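Side-chain contacts in ultraspiracle (Drosophila melanogaster, PDB 1HG4), which probably acts as the insect counterpart of the retinoid X receptor, a nuclear-receptor transcription factor that partners the ecdysone receptor: residues A[9-14]-A[174-179]; A[79-84]-A[264-269]; A[178-183]-A[209-214]. All blocks are in the same frame, centred on the assembly; numbering follows the deposited sequence.

Contact 1 (A[9-14]-A[174-179])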
loop_
_atom_site.group_PDB
_atom_site.type_symbol
_atom_site.label_atom_id
_atom_site.label_comp_id
_atom_site.label_asym_id
_atom_site.label_seq_id
_atom_site.Cartn_x
_atom_site.Cartn_y
_atom_site.Cartn_z
ATOM N N PHE A 9 2.340 8.211 17.034
ATOM C CA PHE A 9 1.077 8.026 16.265
ATOM C C PHE A 9 0.014 7.360 17.148
ATOM O O PHE A 9 -0.274 6.164 17.020
ATOM C CB PHE A 9 1.348 7.176 15.022
ATOM C CG PHE A 9 0.465 7.520 13.854
ATOM C CD1 PHE A 9 -0.898 7.724 14.031
ATOM C CD2 PHE A 9 1.008 7.685 12.585
ATOM C CE1 PHE A 9 -1.704 8.093 12.959
ATOM C CE2 PHE A 9 0.216 8.052 11.516
ATOM C CZ PHE A 9 -1.145 8.260 11.701
ATOM N N SER A 10 -0.576 8.162 18.030
ATOM C CA SER A 10 -1.578 7.699 18.973
ATOM C C SER A 10 -2.755 8.668 19.039
ATOM O O SER A 10 -2.636 9.827 18.630
ATOM C CB SER A 10 -0.953 7.617 20.358
ATOM O OG SER A 10 -0.554 8.913 20.790
ATOM N N ILE A 11 -3.880 8.196 19.577
ATOM C CA ILE A 11 -5.056 9.043 19.715
ATOM C C ILE A 11 -4.684 10.298 20.516
ATOM O O ILE A 11 -5.203 11.388 20.262
ATOM C CB ILE A 11 -6.182 8.320 20.464
ATOM C CG1 ILE A 11 -6.594 7.064 19.717
ATOM C CG2 ILE A 11 -7.375 9.241 20.615
ATOM C CD1 ILE A 11 -7.640 6.255 20.452
ATOM N N GLU A 12 -3.786 10.132 21.483
ATOM C CA GLU A 12 -3.347 11.240 22.323
ATOM C C GLU A 12 -2.599 12.285 21.507
ATOM O O GLU A 12 -2.736 13.484 21.759
ATOM C CB GLU A 12 -2.437 10.743 23.455
ATOM C CG GLU A 12 -3.000 9.580 24.267
ATOM C CD GLU A 12 -2.713 8.220 23.634
ATOM O OE1 GLU A 12 -1.550 7.750 23.714
ATOM O OE2 GLU A 12 -3.646 7.622 23.050
ATOM N N ARG A 13 -1.815 11.835 20.528
ATOM C CA ARG A 13 -1.044 12.753 19.699
ATOM C C ARG A 13 -1.972 13.474 18.735
ATOM O O ARG A 13 -1.748 14.632 18.368
ATOM C CB ARG A 13 0.031 11.997 18.918
ATOM C CG ARG A 13 1.370 12.732 18.840
ATOM C CD ARG A 13 1.857 13.099 20.236
ATOM N NE ARG A 13 3.218 12.638 20.514
ATOM C CZ ARG A 13 3.821 12.782 21.693
ATOM N NH1 ARG A 13 3.178 13.371 22.694
ATOM N NH2 ARG A 13 5.063 12.346 21.876
ATOM N N ILE A 14 -3.025 12.781 18.328
ATOM C CA ILE A 14 -3.988 13.371 17.422
ATOM C C ILE A 14 -4.847 14.381 18.179
ATOM O O ILE A 14 -5.231 15.410 17.639
ATOM C CB ILE A 14 -4.876 12.296 16.805
ATOM C CG1 ILE A 14 -4.011 11.348 15.972
ATOM C CG2 ILE A 14 -5.945 12.944 15.960
ATOM C CD1 ILE A 14 -4.768 10.193 15.389
ATOM N N ASP A 174 -17.498 9.526 21.936
ATOM C CA ASP A 174 -16.672 10.331 22.815
ATOM C C ASP A 174 -15.666 11.151 22.016
ATOM O O ASP A 174 -15.523 10.965 20.803
ATOM C CB ASP A 174 -15.972 9.448 23.862
ATOM C CG ASP A 174 -15.003 8.452 23.253
ATOM O OD1 ASP A 174 -14.277 8.810 22.301
ATOM O OD2 ASP A 174 -14.950 7.301 23.745
ATOM N N ARG A 175 -14.974 12.048 22.708
ATOM C CA ARG A 175 -14.001 12.925 22.076
ATOM C C ARG A 175 -12.878 12.173 21.370
ATOM O O ARG A 175 -12.363 12.632 20.345
ATOM C CB ARG A 175 -13.402 13.891 23.110
ATOM C CG ARG A 175 -12.436 14.898 22.502
ATOM C CD ARG A 175 -13.169 15.903 21.620
ATOM N NE ARG A 175 -12.297 16.495 20.611
ATOM C CZ ARG A 175 -11.168 17.144 20.878
ATOM N NH1 ARG A 175 -10.760 17.291 22.131
ATOM N NH2 ARG A 175 -10.440 17.646 19.889
ATOM N N ARG A 176 -12.499 11.020 21.913
ATOM C CA ARG A 176 -11.440 10.230 21.313
ATOM C C ARG A 176 -11.910 9.611 20.008
ATOM O O ARG A 176 -11.180 9.582 19.024
ATOM C CB ARG A 176 -10.969 9.138 22.278
ATOM C CG ARG A 176 -9.635 9.451 22.974
ATOM C CD ARG A 176 -9.802 10.032 24.368
ATOM N NE ARG A 176 -8.851 11.113 24.622
ATOM C CZ ARG A 176 -8.837 11.863 25.723
ATOM N NH1 ARG A 176 -9.722 11.645 26.692
ATOM N NH2 ARG A 176 -7.965 12.857 25.837
ATOM N N GLU A 177 -13.136 9.120 19.982
ATOM C CA GLU A 177 -13.655 8.530 18.753
ATOM C C GLU A 177 -13.858 9.568 17.645
ATOM O O GLU A 177 -13.673 9.248 16.472
ATOM C CB GLU A 177 -14.962 7.790 19.045
ATOM C CG GLU A 177 -14.783 6.800 20.173
ATOM C CD GLU A 177 -16.032 6.039 20.511
ATOM O OE1 GLU A 177 -17.086 6.675 20.710
ATOM O OE2 GLU A 177 -15.953 4.798 20.590
ATOM N N LEU A 178 -14.215 10.807 18.002
ATOM C CA LEU A 178 -14.412 11.847 16.985
ATOM C C LEU A 178 -13.064 12.241 16.366
ATOM O O LEU A 178 -12.963 12.476 15.158
ATOM C CB LEU A 178 -15.084 13.094 17.582
ATOM C CG LEU A 178 -15.305 14.208 16.541
ATOM C CD1 LEU A 178 -16.507 13.856 15.641
ATOM C CD2 LEU A 178 -15.507 15.543 17.248
ATOM N N SER A 179 -12.032 12.326 17.204
ATOM C CA SER A 179 -10.700 12.640 16.714
ATOM C C SER A 179 -10.269 11.589 15.697
ATOM O O SER A 179 -9.678 11.928 14.675
ATOM C CB SER A 179 -9.698 12.662 17.853
ATOM O OG SER A 179 -9.948 13.766 18.688
#

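Contact 2 (A[79-84]-A[264-269])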
loop_
_atom_site.group_PDB
_atom_site.type_symbol
_atom_site.label_atom_id
_atom_site.label_comp_id
_atom_site.label_asym_id
_atom_site.label_seq_id
_atom_site.Cartn_x
_atom_site.Cartn_y
_atom_site.Cartn_z
ATOM N N ASP A 79 2.342 19.400 -2.603
ATOM C CA ASP A 79 1.225 19.262 -3.516
ATOM C C ASP A 79 0.196 18.291 -2.964
ATOM O O ASP A 79 -0.998 18.485 -3.146
ATOM C CB ASP A 79 1.711 18.832 -4.910
ATOM C CG ASP A 79 2.548 19.919 -5.597
ATOM O OD1 ASP A 79 2.625 21.051 -5.062
ATOM O OD2 ASP A 79 3.133 19.656 -6.671
ATOM N N ASP A 80 0.651 17.259 -2.270
ATOM C CA ASP A 80 -0.276 16.291 -1.704
ATOM C C ASP A 80 -1.023 16.926 -0.534
ATOM O O ASP A 80 -2.231 16.738 -0.392
ATOM C CB ASP A 80 0.459 15.034 -1.203
ATOM C CG ASP A 80 0.729 14.017 -2.304
ATOM O OD1 ASP A 80 0.073 14.099 -3.367
ATOM O OD2 ASP A 80 1.585 13.122 -2.093
ATOM N N GLN A 81 -0.296 17.673 0.296
ATOM C CA GLN A 81 -0.873 18.313 1.474
ATOM C C GLN A 81 -2.024 19.228 1.096
ATOM O O GLN A 81 -3.045 19.286 1.791
ATOM C CB GLN A 81 0.193 19.115 2.217
ATOM C CG GLN A 81 1.306 18.271 2.816
ATOM C CD GLN A 81 2.344 19.126 3.505
ATOM O OE1 GLN A 81 2.004 20.083 4.205
ATOM N NE2 GLN A 81 3.615 18.791 3.317
ATOM N N VAL A 82 -1.853 19.934 -0.012
ATOM C CA VAL A 82 -2.863 20.859 -0.501
ATOM C C VAL A 82 -4.109 20.105 -0.925
ATOM O O VAL A 82 -5.221 20.526 -0.619
ATOM C CB VAL A 82 -2.313 21.695 -1.702
ATOM C CG1 VAL A 82 -3.450 22.383 -2.445
ATOM C CG2 VAL A 82 -1.312 22.721 -1.194
ATOM N N ILE A 83 -3.919 18.982 -1.619
ATOM C CA ILE A 83 -5.043 18.184 -2.093
ATOM C C ILE A 83 -5.847 17.575 -0.944
ATOM O O ILE A 83 -7.083 17.550 -0.976
ATOM C CB ILE A 83 -4.556 17.069 -3.061
ATOM C CG1 ILE A 83 -4.031 17.701 -4.352
ATOM C CG2 ILE A 83 -5.696 16.112 -3.409
ATOM C CD1 ILE A 83 -3.483 16.682 -5.347
ATOM N N LEU A 84 -5.145 17.104 0.079
ATOM C CA LEU A 84 -5.798 16.494 1.238
ATOM C C LEU A 84 -6.684 17.501 1.944
ATOM O O LEU A 84 -7.808 17.176 2.321
ATOM C CB LEU A 84 -4.752 15.946 2.215
ATOM C CG LEU A 84 -3.932 14.768 1.675
ATOM C CD1 LEU A 84 -2.752 14.465 2.584
ATOM C CD2 LEU A 84 -4.833 13.562 1.546
ATOM N N GLU A 264 -0.213 28.715 0.559
ATOM C CA GLU A 264 0.444 29.868 1.146
ATOM C C GLU A 264 0.587 29.775 2.654
ATOM O O GLU A 264 1.625 30.168 3.198
ATOM C CB GLU A 264 -0.293 31.146 0.734
ATOM C CG GLU A 264 -0.470 31.251 -0.792
ATOM C CD GLU A 264 -1.051 32.580 -1.254
ATOM O OE1 GLU A 264 -1.988 33.090 -0.588
ATOM O OE2 GLU A 264 -0.575 33.099 -2.296
ATOM N N GLN A 265 -0.426 29.252 3.346
ATOM C CA GLN A 265 -0.302 29.137 4.797
ATOM C C GLN A 265 0.702 28.038 5.121
ATOM O O GLN A 265 1.508 28.180 6.041
ATOM C CB GLN A 265 -1.645 28.822 5.461
ATOM C CG GLN A 265 -1.608 29.008 6.980
ATOM C CD GLN A 265 -2.941 28.762 7.660
ATOM O OE1 GLN A 265 -3.990 29.104 7.125
ATOM N NE2 GLN A 265 -2.903 28.194 8.861
ATOM N N LEU A 266 0.663 26.945 4.362
ATOM C CA LEU A 266 1.592 25.849 4.601
ATOM C C LEU A 266 3.038 26.284 4.411
ATOM O O LEU A 266 3.895 25.959 5.228
ATOM C CB LEU A 266 1.272 24.659 3.683
ATOM C CG LEU A 266 0.057 23.837 4.119
ATOM C CD1 LEU A 266 -0.308 22.823 3.058
ATOM C CD2 LEU A 266 0.354 23.161 5.440
ATOM N N GLU A 267 3.305 27.031 3.341
ATOM C CA GLU A 267 4.661 27.498 3.049
ATOM C C GLU A 267 5.121 28.549 4.040
ATOM O O GLU A 267 6.264 28.994 4.000
ATOM C CB GLU A 267 4.748 28.070 1.631
ATOM C CG GLU A 267 4.576 27.035 0.534
ATOM C CD GLU A 267 4.626 27.645 -0.861
ATOM O OE1 GLU A 267 3.822 28.562 -1.141
ATOM O OE2 GLU A 267 5.461 27.201 -1.685
ATOM N N ALA A 268 4.232 28.935 4.941
ATOM C CA ALA A 268 4.571 29.937 5.934
ATOM C C ALA A 268 4.768 29.272 7.285
ATOM O O ALA A 268 4.280 28.166 7.518
ATOM C CB ALA A 268 3.467 30.973 6.018
ATOM N N PRO A 269 5.485 29.941 8.201
ATOM C CA PRO A 269 5.716 29.363 9.523
ATOM C C PRO A 269 4.422 29.344 10.313
ATOM O O PRO A 269 3.458 30.025 9.965
ATOM C CB PRO A 269 6.733 30.319 10.136
ATOM C CG PRO A 269 6.292 31.632 9.592
ATOM C CD PRO A 269 6.043 31.303 8.126
#

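Contact 3 (A[178-183]-A[209-214])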
loop_
_atom_site.group_PDB
_atom_site.type_symbol
_atom_site.label_atom_id
_atom_site.label_comp_id
_atom_site.label_asym_id
_atom_site.label_seq_id
_atom_site.Cartn_x
_atom_site.Cartn_y
_atom_site.Cartn_z
ATOM N N LEU A 178 -14.215 10.807 18.002
ATOM C CA LEU A 178 -14.412 11.847 16.985
ATOM C C LEU A 178 -13.064 12.241 16.366
ATOM O O LEU A 178 -12.963 12.476 15.158
ATOM C CB LEU A 178 -15.084 13.094 17.582
ATOM C CG LEU A 178 -15.305 14.208 16.541
ATOM C CD1 LEU A 178 -16.507 13.856 15.641
ATOM C CD2 LEU A 178 -15.507 15.543 17.248
ATOM N N SER A 179 -12.032 12.326 17.204
ATOM C CA SER A 179 -10.700 12.640 16.714
ATOM C C SER A 179 -10.269 11.589 15.697
ATOM O O SER A 179 -9.678 11.928 14.675
ATOM C CB SER A 179 -9.698 12.662 17.853
ATOM O OG SER A 179 -9.948 13.766 18.688
ATOM N N CYS A 180 -10.566 10.317 15.979
ATOM C CA CYS A 180 -10.209 9.231 15.068
ATOM C C CYS A 180 -10.960 9.358 13.742
ATOM O O CYS A 180 -10.366 9.237 12.661
ATOM C CB CYS A 180 -10.504 7.861 15.703
ATOM S SG CYS A 180 -9.323 7.338 16.995
ATOM N N LEU A 181 -12.263 9.612 13.814
ATOM C CA LEU A 181 -13.044 9.762 12.587
ATOM C C LEU A 181 -12.510 10.910 11.720
ATOM O O LEU A 181 -12.413 10.791 10.489
ATOM C CB LEU A 181 -14.519 9.993 12.917
ATOM C CG LEU A 181 -15.252 8.788 13.530
ATOM C CD1 LEU A 181 -16.718 9.161 13.785
ATOM C CD2 LEU A 181 -15.180 7.590 12.577
ATOM N N LYS A 182 -12.146 12.013 12.359
ATOM C CA LYS A 182 -11.643 13.154 11.621
ATOM C C LYS A 182 -10.302 12.865 10.958
ATOM O O LYS A 182 -10.022 13.338 9.852
ATOM C CB LYS A 182 -11.545 14.364 12.553
ATOM C CG LYS A 182 -12.904 14.799 13.084
ATOM C CD LYS A 182 -12.886 16.219 13.624
ATOM C CE LYS A 182 -12.037 16.341 14.872
ATOM N NZ LYS A 182 -12.073 17.730 15.412
ATOM N N ALA A 183 -9.469 12.079 11.626
ATOM C CA ALA A 183 -8.187 11.739 11.041
ATOM C C ALA A 183 -8.436 10.802 9.847
ATOM O O ALA A 183 -7.824 10.973 8.775
ATOM C CB ALA A 183 -7.276 11.068 12.094
ATOM N N ALA A 209 -6.562 1.129 13.627
ATOM C CA ALA A 209 -6.045 0.346 14.727
ATOM C C ALA A 209 -6.290 1.073 16.049
ATOM O O ALA A 209 -6.699 0.443 17.024
ATOM C CB ALA A 209 -4.554 0.091 14.529
ATOM N N CYS A 210 -6.048 2.386 16.089
ATOM C CA CYS A 210 -6.264 3.161 17.319
ATOM C C CYS A 210 -7.741 3.172 17.698
ATOM O O CYS A 210 -8.092 2.940 18.853
ATOM C CB CYS A 210 -5.774 4.603 17.156
ATOM S SG CYS A 210 -3.964 4.743 17.157
ATOM N N LEU A 211 -8.597 3.417 16.710
ATOM C CA LEU A 211 -10.026 3.466 16.951
ATOM C C LEU A 211 -10.533 2.141 17.501
ATOM O O LEU A 211 -11.240 2.111 18.514
ATOM C CB LEU A 211 -10.771 3.834 15.665
ATOM C CG LEU A 211 -12.284 4.041 15.814
ATOM C CD1 LEU A 211 -12.552 5.139 16.840
ATOM C CD2 LEU A 211 -12.898 4.396 14.476
ATOM N N ASP A 212 -10.151 1.046 16.846
ATOM C CA ASP A 212 -10.566 -0.294 17.262
ATOM C C ASP A 212 -10.123 -0.597 18.688
ATOM O O ASP A 212 -10.909 -1.091 19.486
ATOM C CB ASP A 212 -10.002 -1.350 16.296
ATOM C CG ASP A 212 -10.571 -2.736 16.549
ATOM O OD1 ASP A 212 -11.773 -2.931 16.296
ATOM O OD2 ASP A 212 -9.829 -3.628 17.013
ATOM N N GLU A 213 -8.868 -0.291 19.010
ATOM C CA GLU A 213 -8.352 -0.520 20.356
ATOM C C GLU A 213 -9.187 0.231 21.384
ATOM O O GLU A 213 -9.549 -0.315 22.425
ATOM C CB GLU A 213 -6.901 -0.068 20.446
ATOM C CG GLU A 213 -6.279 -0.262 21.817
ATOM C CD GLU A 213 -4.833 0.212 21.881
ATOM O OE1 GLU A 213 -4.562 1.372 21.502
ATOM O OE2 GLU A 213 -3.965 -0.571 22.318
ATOM N N HIS A 214 -9.489 1.487 21.085
ATOM C CA HIS A 214 -10.297 2.290 21.980
ATOM C C HIS A 214 -11.650 1.592 22.161
ATOM O O HIS A 214 -12.187 1.531 23.259
ATOM C CB HIS A 214 -10.504 3.687 21.393
ATOM C CG HIS A 214 -11.301 4.587 22.277
ATOM N ND1 HIS A 214 -10.775 5.171 23.409
ATOM C CD2 HIS A 214 -12.602 4.954 22.229
ATOM C CE1 HIS A 214 -11.721 5.860 24.022
ATOM N NE2 HIS A 214 -12.839 5.744 23.328
#

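Contact 1 (A[9-14]-A[174-179])
Ile11 has its CG1 beside the backbone N (chi1 -60°) and its CG2 anti to that N, which sends the CG2 methyl across to the aliphatic base of Arg176. In the helical sandwich of a nuclear-receptor ligand-binding domain, this is where the first turn of the N-terminal helix 11-24 lies against the first turn of helix 175-186. Ile11 CG2 comes to 3.3 Å from Arg176 CG, unusually short, so the exact spacing is doubtful, and to 4.0 Å from Arg176 CB; the two side chains meet at a slant. Arginine suits this exposed edge: its first methylenes pack like a short hydrocarbon, and the chain bends at chi2 and chi3, so that the methylenes and not the guanidinium make the touch. One turn on, Ile14 is buried and turns toward small Ser179, with its CG2 4.2 Å from Ser179 CB. No hydrogen bond joins the two segments. Ser179 OG instead bonds to Glu18, later on helix 11-24, whose carboxylate also takes a salt bridge from Arg175, so polar ties bind the same helices beside the apolar patch. Both helix starts are capped: Ser10 OG accepts from Arg13 N, and Asp174 forms a capping box with Glu177, in which Glu177 N reaches Asp174 OD1 at 2.6 Å and Asp174 N returns a bond to Glu177 OE1.

Contact 2 (A[79-84]-A[264-269])
Van der Waals packing carries this contact, and Leu266 is at its centre. Its two methyls meet Gln81 at both ends of the glutamine chain: Leu266 CD1 lies 3.8 Å from both CB and OE1 of Gln81, and Leu266 CD2 approaches the same oxygen at 3.7 Å. Gln81 CG stands anti to its own carbonyl carbon (chi1 -65°) and the chain runs extended beyond it, which carries the amide oxygen across the leucine methyls at a slant. Val82 adds a looser touch on the CD1 branch, with its CG2 4.4 Å from Leu266 CD1. The backbones stay well apart, 8.4 Å between the CA atoms of Val82 and Leu266, and the side chains bridge that gap. Leu78 and Leu85 of helix 78-100 and Val64 of helix 46-68 also touch Leu266, a setting that suits a branched apolar residue.

Helix 258-266, the last of the fold, corresponds to the activation helix of nuclear receptors. Its seat against helices 46-68 and 78-100 probably matches the groove that takes coactivator helices in active receptors, an arrangement consistent with a receptor locked in an inactive conformation.

Hydrogen bonding is absent between the two segments, and the polar end of Gln81 turns to another partner. Gln81 NE2 donates to Val76 O, which anchors the amide whose oxygen faces the leucine methyls.

Contacts between subunits complete the surroundings: Arg216 of the second subunit, another copy of this protein, packs on Gln81, and Asp223 of that subunit packs on Asp79 and Glu267.

Contact 3 (A[178-183]-A[209-214])
Leu211 points toward helix 175-186 and meets Cys180, and its side chain can be followed outward atom by atom. Its CB lies 4.0 Å from both CB and SG of Cys180, so the cysteine rests against the base of the leucine. From there CG stands anti to the backbone N (chi1 -175°), which carries the fork over toward helix 175-186. At the tip the two methyls divide the work: Leu211 CD1 settles 3.6 Å from Cys180 CB, and Leu211 CD2 meets Leu181 CD2 at 4.4 Å. Leu181 starts off along the flank, yet its end swings inward to make that touch. Cysteine suits the centre because it is small and apolar enough to let the backbones close in, with 6.1 Å between the CA atoms of Cys180 and Leu211. Its sulfur also brushes Cys210 CB at 4.5 Å. Cys180 SG and Cys210 SG are 6.0 Å apart, too far for a disulfide. Other helices close the surroundings: Ile11 packs on both cysteines, while Phe226 and Leu230 of helix 225-250 lie against Leu211 and Leu181. On another face of helix 197-218, Asp212 accepts a hydrogen bond from Leu78 N of a third subunit. The short helical segments run nearly antiparallel, at 158° with axes 9.8 Å apart, as expected of neighbouring helices in the alpha-helical sandwich of nuclear-receptor ligand-binding domains.

Overall arrangement
Contacts 1 and 3 are neighbours, their centres 6 Å apart. They share Leu178 and Ser179, and both use helix 175-186, which packs on helix 11-24 and on helix 197-218. A probable hydrogen bond of 2.7 Å between His214 NE2 and Asp174 OD2 ties them, and Ile11 CG1 packs 3.6 Å from Cys210 CB. Contact 2 stands apart, its centre 23 Å from that of contact 1 and 24 Å from that of contact 3, with no touching atoms. The residues lining the phospholipid pocket all fall between positions 41 and 250, so neither 9-14 nor 264-269 belongs to it; contact 2 instead concerns the placement of the probable activation helix.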